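PDB 2GBW: biphenyl 2,3-Dioxygenase Beta Subunit from Sphingobium yanoikuyae, which probably serves as the non-catalytic partner of the alpha subunit in a ring-hydroxylating dioxygenase that adds oxygen to biphenyl. Local coordinates for residues Pro49-Arg54 against Lys157-Ala162; Ser120-Tyr125 against Leu138-Lys143. All blocks are in the same frame, centred on the assembly; numbering follows the deposited sequence.

Interaction 1 of 2, residues Pro49-Arg54 against Lys157-Ala162; sequences PIYEQR and KLILDA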
ATOM      1  N   PRO B  49      11.703 -24.082   5.248  1.00 39.89           N
ATOM      2  CA  PRO B  49      12.309 -24.273   3.913  1.00 40.36           C
ATOM      3  C   PRO B  49      12.069 -23.129   3.028  1.00 40.91           C
ATOM      4  O   PRO B  49      11.110 -22.397   3.223  1.00 41.58           O
ATOM      5  CB  PRO B  49      11.593 -25.492   3.340  1.00 41.61           C
ATOM      6  CG  PRO B  49      10.695 -25.956   4.360  1.00 40.86           C
ATOM      7  CD  PRO B  49      10.681 -25.092   5.547  1.00 39.93           C
ATOM      8  N   ILE B  50      12.938 -22.987   2.025  1.00 41.95           N
ATOM      9  CA  ILE B  50      12.689 -22.032   0.921  1.00 41.07           C
ATOM     10  C   ILE B  50      12.023 -22.831  -0.209  1.00 42.05           C
ATOM     11  O   ILE B  50      12.613 -23.747  -0.773  1.00 39.82           O
ATOM     12  CB  ILE B  50      13.978 -21.386   0.433  1.00 42.73           C
ATOM     13  CG1 ILE B  50      14.571 -20.501   1.526  1.00 43.68           C
ATOM     14  CG2 ILE B  50      13.706 -20.602  -0.826  1.00 40.58           C
ATOM     15  CD1 ILE B  50      16.026 -20.440   1.441  1.00 44.46           C
ATOM     16  N   TYR B  51      10.768 -22.495  -0.504  1.00 42.49           N
ATOM     17  CA  TYR B  51      10.029 -23.115  -1.595  1.00 43.35           C
ATOM     18  C   TYR B  51      10.087 -22.214  -2.844  1.00 43.38           C
ATOM     19  O   TYR B  51       9.650 -21.064  -2.836  1.00 45.46           O
ATOM     20  CB  TYR B  51       8.584 -23.289  -1.221  1.00 45.19           C
ATOM     21  CG  TYR B  51       8.359 -24.401  -0.243  1.00 46.05           C
ATOM     22  CD1 TYR B  51       8.230 -25.702  -0.677  1.00 47.31           C
ATOM     23  CD2 TYR B  51       8.260 -24.132   1.105  1.00 48.13           C
ATOM     24  CE1 TYR B  51       8.002 -26.718   0.233  1.00 50.07           C
ATOM     25  CE2 TYR B  51       8.044 -25.127   2.004  1.00 48.95           C
ATOM     26  CZ  TYR B  51       7.938 -26.396   1.584  1.00 48.20           C
ATOM     27  OH  TYR B  51       7.697 -27.402   2.528  1.00 48.85           O
ATOM     28  N   GLU B  52      10.572 -22.746  -3.933  1.00 44.86           N
ATOM     29  CA  GLU B  52      10.605 -21.938  -5.125  1.00 45.23           C
ATOM     30  C   GLU B  52       9.288 -22.124  -5.908  1.00 44.28           C
ATOM     31  O   GLU B  52       8.519 -23.090  -5.711  1.00 44.13           O
ATOM     32  CB  GLU B  52      11.885 -22.243  -5.923  1.00 46.56           C
ATOM     33  CG  GLU B  52      11.877 -23.558  -6.574  1.00 48.73           C
ATOM     34  CD  GLU B  52      13.134 -23.837  -7.353  1.00 48.62           C
ATOM     35  OE1 GLU B  52      13.826 -22.872  -7.745  1.00 51.57           O
ATOM     36  OE2 GLU B  52      13.410 -25.026  -7.585  1.00 50.65           O
ATOM     37  N   GLN B  53       8.994 -21.157  -6.762  1.00 43.44           N
ATOM     38  CA  GLN B  53       7.876 -21.267  -7.692  1.00 43.48           C
ATOM     39  C   GLN B  53       8.293 -22.133  -8.893  1.00 43.07           C
ATOM     40  O   GLN B  53       9.248 -21.836  -9.615  1.00 41.73           O
ATOM     41  CB  GLN B  53       7.427 -19.899  -8.173  1.00 43.11           C
ATOM     42  CG  GLN B  53       6.924 -18.938  -7.091  1.00 46.12           C
ATOM     43  CD  GLN B  53       5.629 -19.403  -6.443  1.00 50.21           C
ATOM     44  OE1 GLN B  53       5.391 -20.592  -6.305  1.00 56.69           O
ATOM     45  NE2 GLN B  53       4.790 -18.463  -6.037  1.00 52.91           N
ATOM     46  N   ARG B  54       7.607 -23.240  -9.052  1.00 43.54           N
ATOM     47  CA  ARG B  54       7.922 -24.173 -10.116  1.00 44.58           C
ATOM     48  C   ARG B  54       6.697 -24.437 -10.910  1.00 46.30           C
ATOM     49  O   ARG B  54       5.594 -24.453 -10.350  1.00 48.04           O
ATOM     50  CB  ARG B  54       8.333 -25.501  -9.530  1.00 43.62           C
ATOM     51  CG  ARG B  54       9.612 -25.453  -8.770  1.00 43.93           C
ATOM     52  CD  ARG B  54       9.941 -26.806  -8.169  1.00 45.86           C
ATOM     53  NE  ARG B  54      11.219 -26.789  -7.501  1.00 45.21           N
ATOM     54  CZ  ARG B  54      11.704 -27.799  -6.778  1.00 47.77           C
ATOM     55  NH1 ARG B  54      11.021 -28.922  -6.632  1.00 47.40           N
ATOM     56  NH2 ARG B  54      12.879 -27.669  -6.190  1.00 49.59           N
ATOM     57  N   LYS B 157       7.917 -27.583  11.381  1.00 38.86           N
ATOM     58  CA  LYS B 157       8.117 -27.145  10.007  1.00 38.73           C
ATOM     59  C   LYS B 157       7.199 -25.981   9.742  1.00 39.38           C
ATOM     60  O   LYS B 157       5.998 -26.096  10.020  1.00 38.85           O
ATOM     61  CB  LYS B 157       7.845 -28.291   9.028  1.00 39.38           C
ATOM     62  CG  LYS B 157       8.235 -27.976   7.584  1.00 39.10           C
ATOM     63  CD  LYS B 157       7.996 -29.229   6.739  1.00 40.74           C
ATOM     64  CE  LYS B 157       8.330 -28.985   5.274  1.00 41.68           C
ATOM     65  NZ  LYS B 157       8.018 -30.265   4.576  1.00 43.74           N
ATOM     66  N   LEU B 158       7.767 -24.882   9.201  1.00 36.69           N
ATOM     67  CA  LEU B 158       7.063 -23.616   8.954  1.00 39.55           C
ATOM     68  C   LEU B 158       7.070 -23.344   7.472  1.00 39.57           C
ATOM     69  O   LEU B 158       8.154 -23.256   6.840  1.00 40.18           O
ATOM     70  CB  LEU B 158       7.729 -22.445   9.694  1.00 38.54           C
ATOM     71  CG  LEU B 158       7.751 -22.583  11.244  1.00 39.25           C
ATOM     72  CD1 LEU B 158       8.714 -21.617  11.953  1.00 41.65           C
ATOM     73  CD2 LEU B 158       6.302 -22.481  11.805  1.00 40.06           C
ATOM     74  N   ILE B 159       5.882 -23.195   6.905  1.00 40.50           N
ATOM     75  CA  ILE B 159       5.709 -23.090   5.468  1.00 41.23           C
ATOM     76  C   ILE B 159       5.202 -21.684   5.152  1.00 41.06           C
ATOM     77  O   ILE B 159       4.056 -21.346   5.432  1.00 39.24           O
ATOM     78  CB  ILE B 159       4.729 -24.123   4.967  1.00 42.07           C
ATOM     79  CG1 ILE B 159       5.202 -25.529   5.418  1.00 43.51           C
ATOM     80  CG2 ILE B 159       4.617 -23.963   3.449  1.00 42.20           C
ATOM     81  CD1 ILE B 159       4.100 -26.496   5.549  1.00 45.76           C
ATOM     82  N   LEU B 160       6.082 -20.844   4.628  1.00 40.38           N
ATOM     83  CA  LEU B 160       5.754 -19.470   4.359  1.00 41.33           C
ATOM     84  C   LEU B 160       4.803 -19.345   3.184  1.00 40.84           C
ATOM     85  O   LEU B 160       5.029 -19.968   2.137  1.00 43.29           O
ATOM     86  CB  LEU B 160       7.037 -18.717   4.046  1.00 41.97           C
ATOM     87  CG  LEU B 160       7.952 -18.441   5.199  1.00 44.78           C
ATOM     88  CD1 LEU B 160       9.295 -17.816   4.651  1.00 46.15           C
ATOM     89  CD2 LEU B 160       7.249 -17.490   6.124  1.00 49.41           C
ATOM     90  N   ASP B 161       3.810 -18.462   3.270  1.00 40.11           N
ATOM     91  CA  ASP B 161       2.956 -18.316   2.110  1.00 40.33           C
ATOM     92  C   ASP B 161       3.564 -17.415   0.973  1.00 40.13           C
ATOM     93  O   ASP B 161       3.201 -17.621  -0.156  1.00 43.26           O
ATOM     94  CB  ASP B 161       1.574 -17.814   2.471  1.00 40.60           C
ATOM     95  CG  ASP B 161       0.789 -18.831   3.268  1.00 40.71           C
ATOM     96  OD1 ASP B 161       1.128 -20.024   3.180  1.00 45.83           O
ATOM     97  OD2 ASP B 161      -0.142 -18.432   3.990  1.00 43.97           O
ATOM     98  N   ALA B 162       4.435 -16.471   1.305  1.00 39.71           N
ATOM     99  CA  ALA B 162       5.002 -15.481   0.362  1.00 38.00           C
ATOM    100  C   ALA B 162       6.356 -15.916  -0.144  1.00 38.74           C
ATOM    101  O   ALA B 162       7.262 -16.219   0.634  1.00 38.62           O
ATOM    102  CB  ALA B 162       5.138 -14.069   1.001  1.00 36.89           C
TER
HETATM  103  O   HOH W   1       8.764 -22.134   4.486  1.00 37.04           O
HETATM  104  O   HOH W   2       9.192 -29.696   2.065  1.00 41.23           O

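Interaction 2 of 2, residues Ser120-Tyr125 against Leu138-Lys143; sequences SNILVY and LGREDK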
ATOM      1  N   SER B 120      -1.557 -26.275  11.918  1.00 38.16           N
ATOM      2  CA  SER B 120      -2.195 -25.009  12.285  1.00 39.69           C
ATOM      3  C   SER B 120      -1.869 -23.921  11.232  1.00 38.64           C
ATOM      4  O   SER B 120      -0.849 -24.009  10.528  1.00 40.49           O
ATOM      5  CB  SER B 120      -1.769 -24.606  13.700  1.00 40.65           C
ATOM      6  OG  SER B 120      -0.362 -24.475  13.761  1.00 44.69           O
ATOM      7  N   ASN B 121      -2.729 -22.896  11.148  1.00 37.91           N
ATOM      8  CA  ASN B 121      -2.540 -21.703  10.339  1.00 37.36           C
ATOM      9  C   ASN B 121      -2.087 -20.543  11.262  1.00 38.00           C
ATOM     10  O   ASN B 121      -2.654 -20.366  12.383  1.00 39.71           O
ATOM     11  CB  ASN B 121      -3.865 -21.237   9.712  1.00 37.22           C
ATOM     12  CG  ASN B 121      -4.373 -22.133   8.618  1.00 33.45           C
ATOM     13  OD1 ASN B 121      -3.627 -22.953   8.072  1.00 36.27           O
ATOM     14  ND2 ASN B 121      -5.636 -21.949   8.250  1.00 35.64           N
ATOM     15  N   ILE B 122      -1.102 -19.760  10.822  1.00 38.32           N
ATOM     16  CA  ILE B 122      -0.611 -18.687  11.666  1.00 39.14           C
ATOM     17  C   ILE B 122      -0.621 -17.403  10.916  1.00 38.02           C
ATOM     18  O   ILE B 122      -0.179 -17.358   9.760  1.00 38.25           O
ATOM     19  CB  ILE B 122       0.793 -18.945  12.236  1.00 40.39           C
ATOM     20  CG1 ILE B 122       0.909 -20.315  12.845  1.00 42.48           C
ATOM     21  CG2 ILE B 122       1.102 -17.939  13.345  1.00 40.57           C
ATOM     22  CD1 ILE B 122       2.293 -20.701  13.209  1.00 43.79           C
ATOM     23  N   LEU B 123      -1.168 -16.379  11.533  1.00 38.97           N
ATOM     24  CA  LEU B 123      -1.100 -15.014  11.031  1.00 39.14           C
ATOM     25  C   LEU B 123      -0.331 -14.184  12.058  1.00 39.36           C
ATOM     26  O   LEU B 123      -0.683 -14.131  13.235  1.00 38.92           O
ATOM     27  CB  LEU B 123      -2.530 -14.440  10.873  1.00 41.32           C
ATOM     28  CG  LEU B 123      -2.715 -12.970  10.462  1.00 41.95           C
ATOM     29  CD1 LEU B 123      -2.074 -12.618   9.125  1.00 43.80           C
ATOM     30  CD2 LEU B 123      -4.242 -12.646  10.457  1.00 43.34           C
ATOM     31  N   VAL B 124       0.700 -13.501  11.581  1.00 38.69           N
ATOM     32  CA  VAL B 124       1.635 -12.764  12.450  1.00 40.09           C
ATOM     33  C   VAL B 124       1.641 -11.328  12.017  1.00 41.04           C
ATOM     34  O   VAL B 124       1.930 -11.035  10.857  1.00 40.54           O
ATOM     35  CB  VAL B 124       3.113 -13.267  12.362  1.00 41.14           C
ATOM     36  CG1 VAL B 124       3.993 -12.428  13.324  1.00 40.64           C
ATOM     37  CG2 VAL B 124       3.204 -14.770  12.688  1.00 41.10           C
ATOM     38  N   TYR B 125       1.219 -10.462  12.922  1.00 39.81           N
ATOM     39  CA  TYR B 125       1.213  -9.038  12.729  1.00 40.74           C
ATOM     40  C   TYR B 125       2.328  -8.411  13.568  1.00 39.63           C
ATOM     41  O   TYR B 125       2.367  -8.562  14.769  1.00 38.25           O
ATOM     42  CB  TYR B 125      -0.125  -8.415  13.183  1.00 43.34           C
ATOM     43  CG  TYR B 125      -0.983  -7.924  12.096  1.00 47.39           C
ATOM     44  CD1 TYR B 125      -1.826  -8.788  11.423  1.00 53.88           C
ATOM     45  CD2 TYR B 125      -0.968  -6.601  11.737  1.00 54.04           C
ATOM     46  CE1 TYR B 125      -2.609  -8.341  10.384  1.00 51.22           C
ATOM     47  CE2 TYR B 125      -1.765  -6.145  10.735  1.00 54.26           C
ATOM     48  CZ  TYR B 125      -2.575  -7.037  10.058  1.00 51.77           C
ATOM     49  OH  TYR B 125      -3.345  -6.595   9.011  1.00 53.86           O
ATOM     50  N   LEU B 138       1.577 -18.186   7.534  1.00 40.01           N
ATOM     51  CA  LEU B 138       2.301 -19.461   7.476  1.00 41.46           C
ATOM     52  C   LEU B 138       1.415 -20.658   7.849  1.00 40.95           C
ATOM     53  O   LEU B 138       0.453 -20.520   8.637  1.00 40.54           O
ATOM     54  CB  LEU B 138       3.472 -19.482   8.496  1.00 42.78           C
ATOM     55  CG  LEU B 138       4.574 -18.427   8.547  1.00 47.35           C
ATOM     56  CD1 LEU B 138       4.114 -17.365   9.551  1.00 47.49           C
ATOM     57  CD2 LEU B 138       5.989 -18.984   8.949  1.00 44.47           C
ATOM     58  N   GLY B 139       1.770 -21.814   7.299  1.00 39.97           N
ATOM     59  CA  GLY B 139       1.300 -23.128   7.804  1.00 39.55           C
ATOM     60  C   GLY B 139       2.379 -23.658   8.743  1.00 39.03           C
ATOM     61  O   GLY B 139       3.601 -23.438   8.574  1.00 39.74           O
ATOM     62  N   ARG B 140       1.953 -24.313   9.791  1.00 39.04           N
ATOM     63  CA  ARG B 140       2.849 -24.911  10.729  1.00 39.63           C
ATOM     64  C   ARG B 140       2.500 -26.412  10.806  1.00 39.74           C
ATOM     65  O   ARG B 140       1.331 -26.788  10.898  1.00 40.09           O
ATOM     66  CB  ARG B 140       2.707 -24.249  12.094  1.00 39.44           C
ATOM     67  CG  ARG B 140       3.560 -24.925  13.158  1.00 39.77           C
ATOM     68  CD  ARG B 140       3.684 -24.097  14.416  1.00 41.83           C
ATOM     69  NE  ARG B 140       2.393 -23.951  15.093  1.00 42.26           N
ATOM     70  CZ  ARG B 140       2.185 -23.210  16.171  1.00 44.42           C
ATOM     71  NH1 ARG B 140       3.178 -22.573  16.740  1.00 46.08           N
ATOM     72  NH2 ARG B 140       0.965 -23.145  16.708  1.00 46.15           N
ATOM     73  N   GLU B 141       3.527 -27.251  10.745  1.00 39.79           N
ATOM     74  CA  GLU B 141       3.383 -28.695  10.844  1.00 40.29           C
ATOM     75  C   GLU B 141       4.318 -29.116  11.985  1.00 39.70           C
ATOM     76  O   GLU B 141       5.538 -29.045  11.822  1.00 40.48           O
ATOM     77  CB  GLU B 141       3.725 -29.376   9.516  1.00 40.82           C
ATOM     78  CG  GLU B 141       2.803 -28.955   8.376  1.00 44.58           C
ATOM     79  CD  GLU B 141       3.211 -29.450   6.990  1.00 45.07           C
ATOM     80  OE1 GLU B 141       4.258 -30.129   6.822  1.00 44.37           O
ATOM     81  OE2 GLU B 141       2.429 -29.144   6.047  1.00 52.37           O
ATOM     82  N   ASP B 142       3.732 -29.489  13.140  1.00 39.52           N
ATOM     83  CA  ASP B 142       4.494 -29.918  14.356  1.00 38.97           C
ATOM     84  C   ASP B 142       4.339 -31.400  14.596  1.00 38.92           C
ATOM     85  O   ASP B 142       3.292 -31.979  14.289  1.00 36.05           O
ATOM     86  CB  ASP B 142       3.977 -29.216  15.628  1.00 38.69           C
ATOM     87  CG  ASP B 142       4.351 -27.736  15.737  1.00 42.32           C
ATOM     88  OD1 ASP B 142       5.263 -27.244  15.020  1.00 39.77           O
ATOM     89  OD2 ASP B 142       3.738 -27.062  16.626  1.00 46.90           O
ATOM     90  N   LYS B 143       5.366 -31.992  15.213  1.00 38.88           N
ATOM     91  CA  LYS B 143       5.259 -33.221  15.982  1.00 40.48           C
ATOM     92  C   LYS B 143       5.482 -32.804  17.419  1.00 40.44           C
ATOM     93  O   LYS B 143       6.510 -32.174  17.737  1.00 40.93           O
ATOM     94  CB  LYS B 143       6.331 -34.223  15.611  1.00 41.27           C
ATOM     95  CG  LYS B 143       6.360 -34.667  14.132  1.00 43.64           C
ATOM     96  CD  LYS B 143       6.680 -36.167  14.016  1.00 45.53           C
ATOM     97  CE  LYS B 143       5.487 -37.056  14.416  1.00 48.01           C
ATOM     98  NZ  LYS B 143       5.820 -38.427  14.950  1.00 51.43           N
TER
HETATM   99  O   HOH W   3       0.782 -26.825  14.318  1.00 32.51           O

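Interaction 1 of 2, residues Pro49-Arg54 against Lys157-Ala162
Where two parallel neighbours of the curved beta sheet part company, Pro49 and Tyr51, at the end of strand 44-49 and just beyond it, lie against Lys157 and Ile159 near the end of strand 150-160. Leu158 still pairs through its backbone with Trp47, but one step later the chains separate and a water fills the place of direct bonding. It gives one hydrogen bond to Pro49 O (2.7 Å) and another to Leu158 O (2.7 Å), and accepts one from Leu160 N, so three backbone groups are satisfied where the strands diverge. The same water lies in the plane of the Tyr51 ring, at its edge. Proline suits the end of the pairing because it has no N-H to offer; its CD rests 3.4 Å from Leu158 O.

Lys157 CG stands anti to the backbone N (chi1 -171°), and the fully extended chain beyond it carries CE across the end of the tyrosine, 3.2 Å from Tyr51 OH. Pro49 CG touches the same methylene from another direction, at 4.0 Å from Lys157 CE. A second water accepts from Lys157 NZ and hydrogen-bonds Tyr51 OH, each at 2.8 Å, linking ammonium and phenol indirectly. At a ring carbon next to the one that bears OH, Tyr51 CE2 meets the branch methyl Ile159 CG2 at 3.9 Å, an oblique apolar contact. Tyrosine thus serves both halves, its ring carbon on isoleucine and its hydroxyl at the lysine. Such a water-mediated parting of parallel strands, with a loop leaving the sheet, belongs here to the NTF2-like fold of ring-hydroxylating dioxygenase beta subunits.

Interaction 2 of 2, residues Ser120-Tyr125 against Leu138-Lys143
Arg140 lies over the neighbouring strand so that Ser120 meets the edge of its guanidinium and Ile122 one of its faces. Arg140 CG extends anti to the backbone N (chi1 175°), and a bend at chi3 (65°) turns the head back to Ser120, where Arg140 NE donates to Ser120 OG at 3.1 Å, the oxygen tilted somewhat from the guanidinium plane. Serine suits the place: its short side chain holds OG close to the strand, where it takes the NE hydrogen bond and also hydrogen-bonds a water at 2.7 Å. Ile122 CD1 sits over the guanidinium face, offset toward its rim, and touches Arg140 CB at 3.7 Å.

These residues share one face of the antiparallel hairpin formed by strands 115-128 and 132-147. Ser120 with Arg140 and Ile122 with Leu138 are hydrogen-bonded pairs, Ile122 N reaching Leu138 O at 2.8 Å; between them Asn121 and Gly139 form a non-hydrogen-bonded pair, with Gly139 CA 3.6 Å from Ser120 O in a CA-H...O contact. Farther along the face, Val124 CG2 approaches Leu138 CD1 at 4.2 Å, branched side chains meeting obliquely.

The arginine's strongest partner is the chain terminus: NH1 forms a salt bridge with the Cys174 carboxylate, while Tyr20 adds a cation-pi contact. A leucine in its place would probably cost that terminal carboxylate this charged partner and leave Ser120 OG without the NE donor. On the opposite face, Asn121 ND2 hydrogen-bonds Tyr101 O of a second subunit.

Interactions 1 and 2 both reach the same sheet, their centres 12 Å apart, and meet where strand 132-147 pairs with strand 150-160. Lys157 O lies 2.8 Å from Glu141 N and Ile159 N 2.8 Å from Gly139 O, both probable hydrogen bonds, while Leu160 CD2 packs on Leu138 CD2. Along the chain, interaction 2 is nested within the loop closed by interaction 1, and both touch a second copy of the subunit. Zinc-binding histidines seen in this protein lie nearby, though no zinc is bound to this chain: the side chains of His45 and Lys157 are about 7 Å apart, and those of His136 and Leu138 about 4 Å.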